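Local atomic coordinates of putative Glycosidase (Bacteroides thetaiotaomicron, PDB entry 3R67), a protein that is a putative glycosidase of unknown specificity that probably adopts the five-bladed beta-propeller fold of its clan. Residues 56-61 / 327-332; 123-128 / 191-196; 334-339 / 348-353. One frame throughout, in Å; residues are numbered along the deposited sequence.

Contact 1: residues 56-61 / 327-332; sequences ATIYDG and GLVFHN. With EDO (1,2-ethanediol), chain K.
A56 and G327 bring their CA atoms to 4.5 Å where strands 56-59 and 327-331 run side by side at 33°. No direct hydrogen bond joins the two strands. Apolar side chains fill the gap instead. A56 CB packs on G327 CA and on V329 CG1. That V329 methyl lies anti to its own carbonyl carbon (chi1 -59°), which sets it against the A56-T57 peptide, with T57 N 3.6 Å from V329 CG1. Further along, I58 CD1 packs on V329 CB and lies 3.6 Å from H331 ND1. G61 O approaches the edge of the H331 ring near CE1. The far nitrogen of this ring, NE2, is bonded to the D90 carbonyl, which anchors the imidazole. A water lies 2.7 Å from A56 O, a bond it can donate, and accepts from L328 N at 3.1 Å. It also bonds to O2 of a 1,2-ethanediol, probably from the crystallisation liquor. The diol donates to L328 O (EDO O2 to L328 O, 2.6 Å), and its O1 bonds to T57 OG1 at 3.0 Å. With no direct backbone bond, methyl packing and a water bridge join the two sheets here, consistent with neighbouring blades of a propeller.

Contact 2: residues 123-128 / 191-196; sequences RVAVTE and QVIAKI
V126 O accepts the direct hydrogen bond between segments 123-128 and 191-196. The donor is I193 N, at 2.8 Å from V126 O, and it sits 27° off the carbonyl plane. The CA-H of V192 comes to the same oxygen, with V192 CA 3.2 Å from V126 O. V126 CG1 rests against another backbone carbonyl, 3.6 Å from Q191 O. Two waters add to this backbone link. One accepts from V126 N and donates to Q191 O. The other accepts from E128 N and donates to I193 O. The two strands cross nearly at right angles (94°), so a regular ladder cannot form. Strand 118-126 is an edge strand of one four-stranded antiparallel sheet, and strand 190-196 belongs to the next sheet along the chain, consistent with neighbouring blades of a propeller. Apolar contacts flank the hydrogen bond. I193 CG1 stands anti to its carbonyl carbon (chi1 -67°) and reaches A125 CB at 3.6 Å. I193 CD1 also meets T127 CG2 at 4.0 Å, while L217 touches both residues from a loop. E128 uses its aliphatic part: E128 CG packs 3.7 Å from V192 CG2. The T127 hydroxyl turns to its own loop and bonds L131 N.

Contact 3: residues 334-339 / 348-353; sequences KWYLYY and VAVYDP
W335 and Y351 exchange two backbone hydrogen bonds, and L337 and A349 exchange two more. All four are fairly straight; the one from L337 N to A349 O, at 2.9 Å, reaches 179° at the hydrogen. The non-hydrogen-bonded pair Y336 with V350 lies between them, and Y338 with V348 lies beyond L337 and A349. V350 CA and Y336 CA approach W335 O and A349 O, and V348 CA approaches L337 O, as weak CA-H...O contacts. Packing is tight on the face that carries Y336 and Y338. V348 CG2 points anti to its backbone N and sits over the face of the Y338 ring in a CH-pi contact, 3.9 Å from the ring centroid. The same methyl touches the edge of the Y336 ring. V350 CG2 lies 3.7 Å from Y336 CE2, and V350 CG1 lies over one face of that ring. The hydroxyl of Y338 is bonded to G92 O. The two strands form a beta hairpin, the outer part of a three-stranded antiparallel sheet whose third strand is 323-331, and this sheet probably is the last blade of the propeller. On the other face W335 and Y351 point the same way but are slid apart. The five-membered ring of W335 and the Y351 ring lie 26° from parallel and barely overlap; W335 CD1 is 3.7 Å from Y351 CD2. W14 stacks on Y351 from outside the hairpin. P353 CG meets the W335 ring in plane, at its edge. Beyond the last bridge the contact loosens at the partly exposed K334 and D352. The extended lysine chain crosses D352, with K334 CE 3.5 Å from D352 OD2. The charges stay beyond salt-bridge range, K334 NZ being 4.4 Å from D352 OD2. D352 OD1 holds F354 N.

Contacts 1 and 3 are about 10 Å apart, centre to centre. They share the sheet of strands 323-331, 334-341 and 345-351 through strand 323-331. That strand pairs with strand 334-341, with G327 O 2.8 Å from Y338 N and V329 O 2.8 Å from Y336 N, both probable hydrogen bonds. Contact 2 is about 12 Å from contact 1 by centres, and T57 CB lies 3.9 Å from V124 CG1 between them. Contact 2 lies about 18 Å from contact 3. The Q191 side chain touches strand 327-331 as well as W335. It also lies about 3 Å, by nearest atoms, from the 1,2-ethanediol of contact 1. Such molecules often mark pockets, though no active site is assigned here.

Contact 1: residues 56-61 / 327-332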
loop_
_atom_site.group_PDB
_atom_site.type_symbol
_atom_site.label_atom_id
_atom_site.label_comp_id
_atom_site.label_asym_id
_atom_site.label_seq_id
_atom_site.Cartn_x
_atom_site.Cartn_y
_atom_site.Cartn_z
ATOM N N ALA A 56 0.022 4.733 -5.853
ATOM C CA ALA A 56 0.171 5.152 -7.253
ATOM C C ALA A 56 -1.160 5.083 -7.947
ATOM O O ALA A 56 -1.954 4.178 -7.667
ATOM C CB ALA A 56 1.190 4.298 -7.978
ATOM N N THR A 57 -1.441 6.073 -8.805
ATOM C CA THR A 57 -2.677 6.121 -9.582
ATOM C C THR A 57 -2.412 6.942 -10.864
ATOM O O THR A 57 -1.329 7.524 -11.012
ATOM C CB THR A 57 -3.832 6.684 -8.724
ATOM O OG1 THR A 57 -5.087 6.308 -9.302
ATOM C CG2 THR A 57 -3.709 8.193 -8.449
ATOM N N ILE A 58 -3.373 6.912 -11.799
ATOM C CA ILE A 58 -3.345 7.668 -13.044
ATOM C C ILE A 58 -4.259 8.883 -12.865
ATOM O O ILE A 58 -5.421 8.728 -12.487
ATOM C CB ILE A 58 -3.710 6.858 -14.339
ATOM C CG1 ILE A 58 -2.887 5.548 -14.539
ATOM C CG2 ILE A 58 -3.667 7.766 -15.602
ATOM C CD1 ILE A 58 -1.372 5.700 -14.783
ATOM N N TYR A 59 -3.717 10.082 -13.105
ATOM C CA TYR A 59 -4.468 11.317 -13.022
ATOM C C TYR A 59 -4.076 12.199 -14.172
ATOM O O TYR A 59 -2.901 12.551 -14.306
ATOM C CB TYR A 59 -4.283 12.036 -11.671
ATOM C CG TYR A 59 -5.038 13.350 -11.591
ATOM C CD1 TYR A 59 -6.430 13.377 -11.538
ATOM C CD2 TYR A 59 -4.360 14.564 -11.559
ATOM C CE1 TYR A 59 -7.132 14.582 -11.514
ATOM C CE2 TYR A 59 -5.049 15.776 -11.524
ATOM C CZ TYR A 59 -6.433 15.781 -11.489
ATOM O OH TYR A 59 -7.101 16.979 -11.422
ATOM N N ASP A 60 -5.066 12.519 -15.029
ATOM C CA ASP A 60 -4.957 13.422 -16.168
ATOM C C ASP A 60 -3.729 13.046 -17.057
ATOM O O ASP A 60 -2.876 13.883 -17.363
ATOM C CB ASP A 60 -4.855 14.867 -15.627
ATOM C CG ASP A 60 -5.006 15.962 -16.635
ATOM O OD1 ASP A 60 -5.739 15.753 -17.626
ATOM O OD2 ASP A 60 -4.458 17.065 -16.393
ATOM N N GLY A 61 -3.675 11.772 -17.458
ATOM C CA GLY A 61 -2.637 11.227 -18.336
ATOM C C GLY A 61 -1.255 11.066 -17.726
ATOM O O GLY A 61 -0.297 10.747 -18.440
ATOM N N GLY A 327 1.902 0.352 -4.771
ATOM C CA GLY A 327 1.304 1.062 -5.897
ATOM C C GLY A 327 1.396 0.233 -7.164
ATOM O O GLY A 327 2.413 -0.409 -7.401
ATOM N N LEU A 328 0.343 0.218 -7.983
ATOM C CA LEU A 328 0.291 -0.540 -9.254
ATOM C C LEU A 328 -0.567 0.205 -10.272
ATOM O O LEU A 328 -1.737 0.497 -9.991
ATOM C CB LEU A 328 -0.260 -1.968 -9.024
ATOM C CG LEU A 328 -0.257 -2.959 -10.232
ATOM C CD1 LEU A 328 1.132 -3.145 -10.822
ATOM C CD2 LEU A 328 -0.848 -4.319 -9.852
ATOM N N VAL A 329 0.019 0.552 -11.436
ATOM C CA VAL A 329 -0.724 1.288 -12.461
ATOM C C VAL A 329 -0.482 0.648 -13.825
ATOM O O VAL A 329 0.571 0.068 -14.069
ATOM C CB VAL A 329 -0.400 2.827 -12.504
ATOM C CG1 VAL A 329 -0.719 3.503 -11.171
ATOM C CG2 VAL A 329 1.043 3.125 -12.922
ATOM N N PHE A 330 -1.476 0.781 -14.717
ATOM C CA PHE A 330 -1.391 0.334 -16.100
ATOM C C PHE A 330 -1.273 1.580 -16.948
ATOM O O PHE A 330 -2.179 2.410 -16.967
ATOM C CB PHE A 330 -2.586 -0.558 -16.476
ATOM C CG PHE A 330 -2.510 -1.136 -17.864
ATOM C CD1 PHE A 330 -1.506 -2.034 -18.208
ATOM C CD2 PHE A 330 -3.477 -0.828 -18.814
ATOM C CE1 PHE A 330 -1.467 -2.606 -19.490
ATOM C CE2 PHE A 330 -3.452 -1.413 -20.079
ATOM C CZ PHE A 330 -2.439 -2.283 -20.420
ATOM N N HIS A 331 -0.101 1.771 -17.545
ATOM C CA HIS A 331 0.223 3.003 -18.263
ATOM C C HIS A 331 1.016 2.688 -19.508
ATOM O O HIS A 331 2.023 1.987 -19.448
ATOM C CB HIS A 331 1.016 3.931 -17.318
ATOM C CG HIS A 331 1.284 5.290 -17.865
ATOM N ND1 HIS A 331 0.291 6.264 -17.920
ATOM C CD2 HIS A 331 2.446 5.830 -18.287
ATOM C CE1 HIS A 331 0.871 7.343 -18.417
ATOM N NE2 HIS A 331 2.165 7.130 -18.666
ATOM N N ASN A 332 0.534 3.178 -20.646
ATOM C CA ASN A 332 1.085 2.954 -21.983
ATOM C C ASN A 332 1.416 1.440 -22.198
ATOM O O ASN A 332 2.532 1.089 -22.586
ATOM C CB ASN A 332 2.319 3.831 -22.242
ATOM C CG ASN A 332 2.117 5.316 -22.105
ATOM O OD1 ASN A 332 3.023 6.022 -21.680
ATOM N ND2 ASN A 332 0.948 5.835 -22.422
HETATM C C1 EDO K . -4.475 2.564 -9.138
HETATM O O1 EDO K . -5.530 3.335 -9.714
HETATM C C2 EDO K . -4.974 1.180 -8.737
HETATM O O2 EDO K . -3.847 0.327 -8.472
HETATM O O HOH W 1 -2.140 1.641 -6.885
#

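Contact 2: residues 123-128 / 191-196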
loop_
_atom_site.group_PDB
_atom_site.type_symbol
_atom_site.label_atom_id
_atom_site.label_comp_id
_atom_site.label_asym_id
_atom_site.label_seq_id
_atom_site.Cartn_x
_atom_site.Cartn_y
_atom_site.Cartn_z
ATOM N N ARG A 123 -2.870 3.504 -0.186
ATOM C CA ARG A 123 -3.241 2.778 -1.398
ATOM C C ARG A 123 -4.328 3.561 -2.045
ATOM O O ARG A 123 -5.290 3.915 -1.358
ATOM C CB ARG A 123 -3.654 1.312 -1.194
ATOM C CG ARG A 123 -2.561 0.301 -0.969
ATOM C CD ARG A 123 -2.229 0.191 0.479
ATOM N NE ARG A 123 -1.363 -0.952 0.762
ATOM C CZ ARG A 123 -0.592 -1.009 1.832
ATOM N NH1 ARG A 123 -0.543 0.010 2.671
ATOM N NH2 ARG A 123 0.180 -2.060 2.044
ATOM N N VAL A 124 -4.191 3.869 -3.334
ATOM C CA VAL A 124 -5.205 4.661 -4.014
ATOM C C VAL A 124 -5.751 3.866 -5.226
ATOM O O VAL A 124 -5.026 3.169 -5.932
ATOM C CB VAL A 124 -4.656 6.074 -4.434
ATOM C CG1 VAL A 124 -5.666 6.845 -5.291
ATOM C CG2 VAL A 124 -4.286 6.907 -3.207
ATOM N N ALA A 125 -7.051 3.962 -5.415
ATOM C CA ALA A 125 -7.781 3.438 -6.569
ATOM C C ALA A 125 -8.823 4.463 -6.954
ATOM O O ALA A 125 -9.151 5.325 -6.134
ATOM C CB ALA A 125 -8.394 2.082 -6.264
ATOM N N VAL A 126 -9.316 4.415 -8.179
ATOM C CA VAL A 126 -10.292 5.412 -8.599
ATOM C C VAL A 126 -11.578 4.702 -9.084
ATOM O O VAL A 126 -11.528 3.613 -9.673
ATOM C CB VAL A 126 -9.690 6.358 -9.697
ATOM C CG1 VAL A 126 -9.406 5.627 -11.021
ATOM C CG2 VAL A 126 -10.571 7.583 -9.924
ATOM N N THR A 127 -12.720 5.345 -8.846
ATOM C CA THR A 127 -14.003 4.877 -9.361
ATOM C C THR A 127 -14.116 5.235 -10.842
ATOM O O THR A 127 -13.377 6.119 -11.315
ATOM C CB THR A 127 -15.175 5.483 -8.568
ATOM O OG1 THR A 127 -15.287 6.878 -8.863
ATOM C CG2 THR A 127 -15.070 5.235 -7.080
ATOM N N GLU A 128 -15.084 4.621 -11.552
ATOM C CA GLU A 128 -15.375 4.920 -12.958
ATOM C C GLU A 128 -15.749 6.390 -13.176
ATOM O O GLU A 128 -15.598 6.890 -14.286
ATOM C CB GLU A 128 -16.533 4.051 -13.498
ATOM C CG GLU A 128 -16.228 2.575 -13.681
ATOM C CD GLU A 128 -17.321 1.750 -14.349
ATOM O OE1 GLU A 128 -18.456 2.260 -14.499
ATOM O OE2 GLU A 128 -17.045 0.581 -14.708
ATOM N N GLN A 191 -7.999 1.396 -15.237
ATOM C CA GLN A 191 -8.128 0.643 -13.997
ATOM C C GLN A 191 -9.076 1.378 -13.075
ATOM O O GLN A 191 -8.808 2.516 -12.668
ATOM C CB GLN A 191 -6.754 0.427 -13.350
ATOM C CG GLN A 191 -6.769 -0.503 -12.144
ATOM C CD GLN A 191 -5.387 -0.759 -11.625
ATOM O OE1 GLN A 191 -4.412 -0.080 -11.987
ATOM N NE2 GLN A 191 -5.285 -1.728 -10.725
ATOM N N VAL A 192 -10.217 0.732 -12.774
ATOM C CA VAL A 192 -11.263 1.329 -11.956
ATOM C C VAL A 192 -11.681 0.373 -10.831
ATOM O O VAL A 192 -11.506 -0.838 -10.950
ATOM C CB VAL A 192 -12.498 1.726 -12.826
ATOM C CG1 VAL A 192 -12.151 2.852 -13.816
ATOM C CG2 VAL A 192 -13.115 0.519 -13.545
ATOM N N ILE A 193 -12.285 0.923 -9.768
ATOM C CA ILE A 193 -12.823 0.146 -8.650
ATOM C C ILE A 193 -13.981 -0.720 -9.186
ATOM O O ILE A 193 -14.888 -0.205 -9.842
ATOM C CB ILE A 193 -13.243 1.079 -7.477
ATOM C CG1 ILE A 193 -11.969 1.736 -6.856
ATOM C CG2 ILE A 193 -14.062 0.303 -6.419
ATOM C CD1 ILE A 193 -12.206 2.838 -5.731
ATOM N N ALA A 194 -13.895 -2.047 -8.945
ATOM C CA ALA A 194 -14.875 -3.035 -9.417
ATOM C C ALA A 194 -16.000 -3.284 -8.395
ATOM O O ALA A 194 -15.762 -3.333 -7.188
ATOM C CB ALA A 194 -14.178 -4.353 -9.720
ATOM N N LYS A 195 -17.203 -3.511 -8.905
ATOM C CA LYS A 195 -18.382 -3.833 -8.123
ATOM C C LYS A 195 -18.755 -5.271 -8.434
ATOM O O LYS A 195 -18.938 -5.612 -9.603
ATOM C CB LYS A 195 -19.507 -2.836 -8.442
ATOM C CG LYS A 195 -20.506 -2.621 -7.318
ATOM C CD LYS A 195 -21.291 -1.342 -7.563
ATOM C CE LYS A 195 -22.151 -0.960 -6.391
ATOM N NZ LYS A 195 -22.798 0.362 -6.598
ATOM N N ILE A 196 -18.747 -6.136 -7.411
ATOM C CA ILE A 196 -19.076 -7.569 -7.497
ATOM C C ILE A 196 -20.240 -7.828 -6.552
ATOM O O ILE A 196 -20.164 -7.437 -5.378
ATOM C CB ILE A 196 -17.830 -8.467 -7.178
ATOM C CG1 ILE A 196 -16.647 -8.158 -8.127
ATOM C CG2 ILE A 196 -18.182 -9.968 -7.185
ATOM C CD1 ILE A 196 -15.288 -8.768 -7.710
HETATM O O HOH W 2 -8.208 2.455 -9.838
HETATM O O HOH W 3 -16.023 2.516 -9.890
#

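Contact 3: residues 334-339 / 348-353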
loop_
_atom_site.group_PDB
_atom_site.type_symbol
_atom_site.label_atom_id
_atom_site.label_comp_id
_atom_site.label_asym_id
_atom_site.label_seq_id
_atom_site.Cartn_x
_atom_site.Cartn_y
_atom_site.Cartn_z
ATOM N N LYS A 334 1.844 -1.141 -20.184
ATOM C CA LYS A 334 2.748 -1.817 -19.253
ATOM C C LYS A 334 2.256 -1.594 -17.836
ATOM O O LYS A 334 1.562 -0.615 -17.594
ATOM C CB LYS A 334 4.209 -1.333 -19.410
ATOM C CG LYS A 334 4.851 -1.693 -20.735
ATOM C CD LYS A 334 6.271 -1.195 -20.772
ATOM C CE LYS A 334 6.953 -1.509 -22.077
ATOM N NZ LYS A 334 8.339 -0.970 -22.107
ATOM N N TRP A 335 2.613 -2.499 -16.908
ATOM C CA TRP A 335 2.284 -2.388 -15.492
ATOM C C TRP A 335 3.485 -1.887 -14.724
ATOM O O TRP A 335 4.585 -2.437 -14.861
ATOM C CB TRP A 335 1.793 -3.720 -14.921
ATOM C CG TRP A 335 0.437 -4.107 -15.428
ATOM C CD1 TRP A 335 0.152 -4.907 -16.496
ATOM C CD2 TRP A 335 -0.826 -3.701 -14.877
ATOM N NE1 TRP A 335 -1.212 -5.030 -16.641
ATOM C CE2 TRP A 335 -1.838 -4.300 -15.661
ATOM C CE3 TRP A 335 -1.205 -2.885 -13.784
ATOM C CZ2 TRP A 335 -3.207 -4.112 -15.390
ATOM C CZ3 TRP A 335 -2.562 -2.700 -13.517
ATOM C CH2 TRP A 335 -3.543 -3.326 -14.299
ATOM N N TYR A 336 3.276 -0.815 -13.936
ATOM C CA TYR A 336 4.304 -0.165 -13.120
ATOM C C TYR A 336 3.998 -0.408 -11.659
ATOM O O TYR A 336 2.926 -0.045 -11.186
ATOM C CB TYR A 336 4.382 1.347 -13.443
ATOM C CG TYR A 336 4.846 1.611 -14.857
ATOM C CD1 TYR A 336 3.967 1.504 -15.932
ATOM C CD2 TYR A 336 6.166 1.953 -15.125
ATOM C CE1 TYR A 336 4.392 1.724 -17.234
ATOM C CE2 TYR A 336 6.595 2.198 -16.425
ATOM C CZ TYR A 336 5.705 2.071 -17.480
ATOM O OH TYR A 336 6.119 2.279 -18.774
ATOM N N LEU A 337 4.925 -1.071 -10.969
ATOM C CA LEU A 337 4.810 -1.452 -9.557
ATOM C C LEU A 337 5.711 -0.545 -8.724
ATOM O O LEU A 337 6.930 -0.532 -8.932
ATOM C CB LEU A 337 5.185 -2.950 -9.400
ATOM C CG LEU A 337 4.990 -3.598 -8.015
ATOM C CD1 LEU A 337 3.516 -3.640 -7.624
ATOM C CD2 LEU A 337 5.518 -5.010 -8.009
ATOM N N TYR A 338 5.108 0.226 -7.806
ATOM C CA TYR A 338 5.831 1.179 -6.963
ATOM C C TYR A 338 5.956 0.617 -5.563
ATOM O O TYR A 338 5.008 0.025 -5.037
ATOM C CB TYR A 338 5.141 2.554 -6.967
ATOM C CG TYR A 338 5.112 3.122 -8.366
ATOM C CD1 TYR A 338 6.188 3.840 -8.870
ATOM C CD2 TYR A 338 4.060 2.836 -9.229
ATOM C CE1 TYR A 338 6.180 4.332 -10.174
ATOM C CE2 TYR A 338 4.029 3.338 -10.526
ATOM C CZ TYR A 338 5.104 4.059 -11.005
ATOM O OH TYR A 338 5.094 4.493 -12.307
ATOM N N TYR A 339 7.165 0.729 -4.992
ATOM C CA TYR A 339 7.417 0.095 -3.710
ATOM C C TYR A 339 8.436 0.857 -2.867
ATOM O O TYR A 339 9.248 1.635 -3.376
ATOM C CB TYR A 339 7.919 -1.358 -3.935
ATOM C CG TYR A 339 9.169 -1.500 -4.770
ATOM C CD1 TYR A 339 9.098 -1.611 -6.158
ATOM C CD2 TYR A 339 10.421 -1.617 -4.172
ATOM C CE1 TYR A 339 10.246 -1.800 -6.933
ATOM C CE2 TYR A 339 11.574 -1.811 -4.935
ATOM C CZ TYR A 339 11.479 -1.900 -6.316
ATOM O OH TYR A 339 12.606 -2.121 -7.066
ATOM N N VAL A 348 10.529 1.681 -8.672
ATOM C CA VAL A 348 9.560 1.131 -9.620
ATOM C C VAL A 348 10.170 -0.121 -10.306
ATOM O O VAL A 348 11.386 -0.218 -10.500
ATOM C CB VAL A 348 9.093 2.212 -10.671
ATOM C CG1 VAL A 348 10.252 2.734 -11.532
ATOM C CG2 VAL A 348 7.953 1.698 -11.554
ATOM N N ALA A 349 9.295 -1.087 -10.609
ATOM C CA ALA A 349 9.514 -2.292 -11.407
ATOM C C ALA A 349 8.476 -2.294 -12.532
ATOM O O ALA A 349 7.362 -1.801 -12.327
ATOM C CB ALA A 349 9.445 -3.551 -10.553
ATOM N N VAL A 350 8.846 -2.771 -13.729
ATOM C CA VAL A 350 7.955 -2.742 -14.894
ATOM C C VAL A 350 7.691 -4.152 -15.378
ATOM O O VAL A 350 8.612 -4.970 -15.491
ATOM C CB VAL A 350 8.535 -1.868 -16.055
ATOM C CG1 VAL A 350 7.543 -1.738 -17.216
ATOM C CG2 VAL A 350 8.958 -0.474 -15.561
ATOM N N TYR A 351 6.411 -4.426 -15.666
ATOM C CA TYR A 351 5.946 -5.679 -16.228
ATOM C C TYR A 351 5.266 -5.388 -17.556
ATOM O O TYR A 351 4.255 -4.674 -17.599
ATOM C CB TYR A 351 5.022 -6.422 -15.251
ATOM C CG TYR A 351 4.180 -7.522 -15.850
ATOM C CD1 TYR A 351 4.769 -8.663 -16.390
ATOM C CD2 TYR A 351 2.792 -7.465 -15.801
ATOM C CE1 TYR A 351 3.997 -9.678 -16.957
ATOM C CE2 TYR A 351 2.007 -8.488 -16.336
ATOM C CZ TYR A 351 2.618 -9.597 -16.911
ATOM O OH TYR A 351 1.877 -10.613 -17.459
ATOM N N ASP A 352 5.859 -5.900 -18.645
ATOM C CA ASP A 352 5.293 -5.767 -19.989
ATOM C C ASP A 352 4.520 -7.045 -20.276
ATOM O O ASP A 352 5.154 -8.079 -20.500
ATOM C CB ASP A 352 6.361 -5.466 -21.058
ATOM C CG ASP A 352 5.835 -5.207 -22.456
ATOM O OD1 ASP A 352 4.611 -5.381 -22.682
ATOM O OD2 ASP A 352 6.636 -4.811 -23.320
ATOM N N PRO A 353 3.158 -7.032 -20.210
ATOM C CA PRO A 353 2.426 -8.290 -20.428
ATOM C C PRO A 353 2.399 -8.698 -21.907
ATOM O O PRO A 353 1.951 -9.801 -22.200
ATOM C CB PRO A 353 1.013 -7.999 -19.900
ATOM C CG PRO A 353 0.905 -6.504 -19.771
ATOM C CD PRO A 353 2.250 -5.889 -19.934
#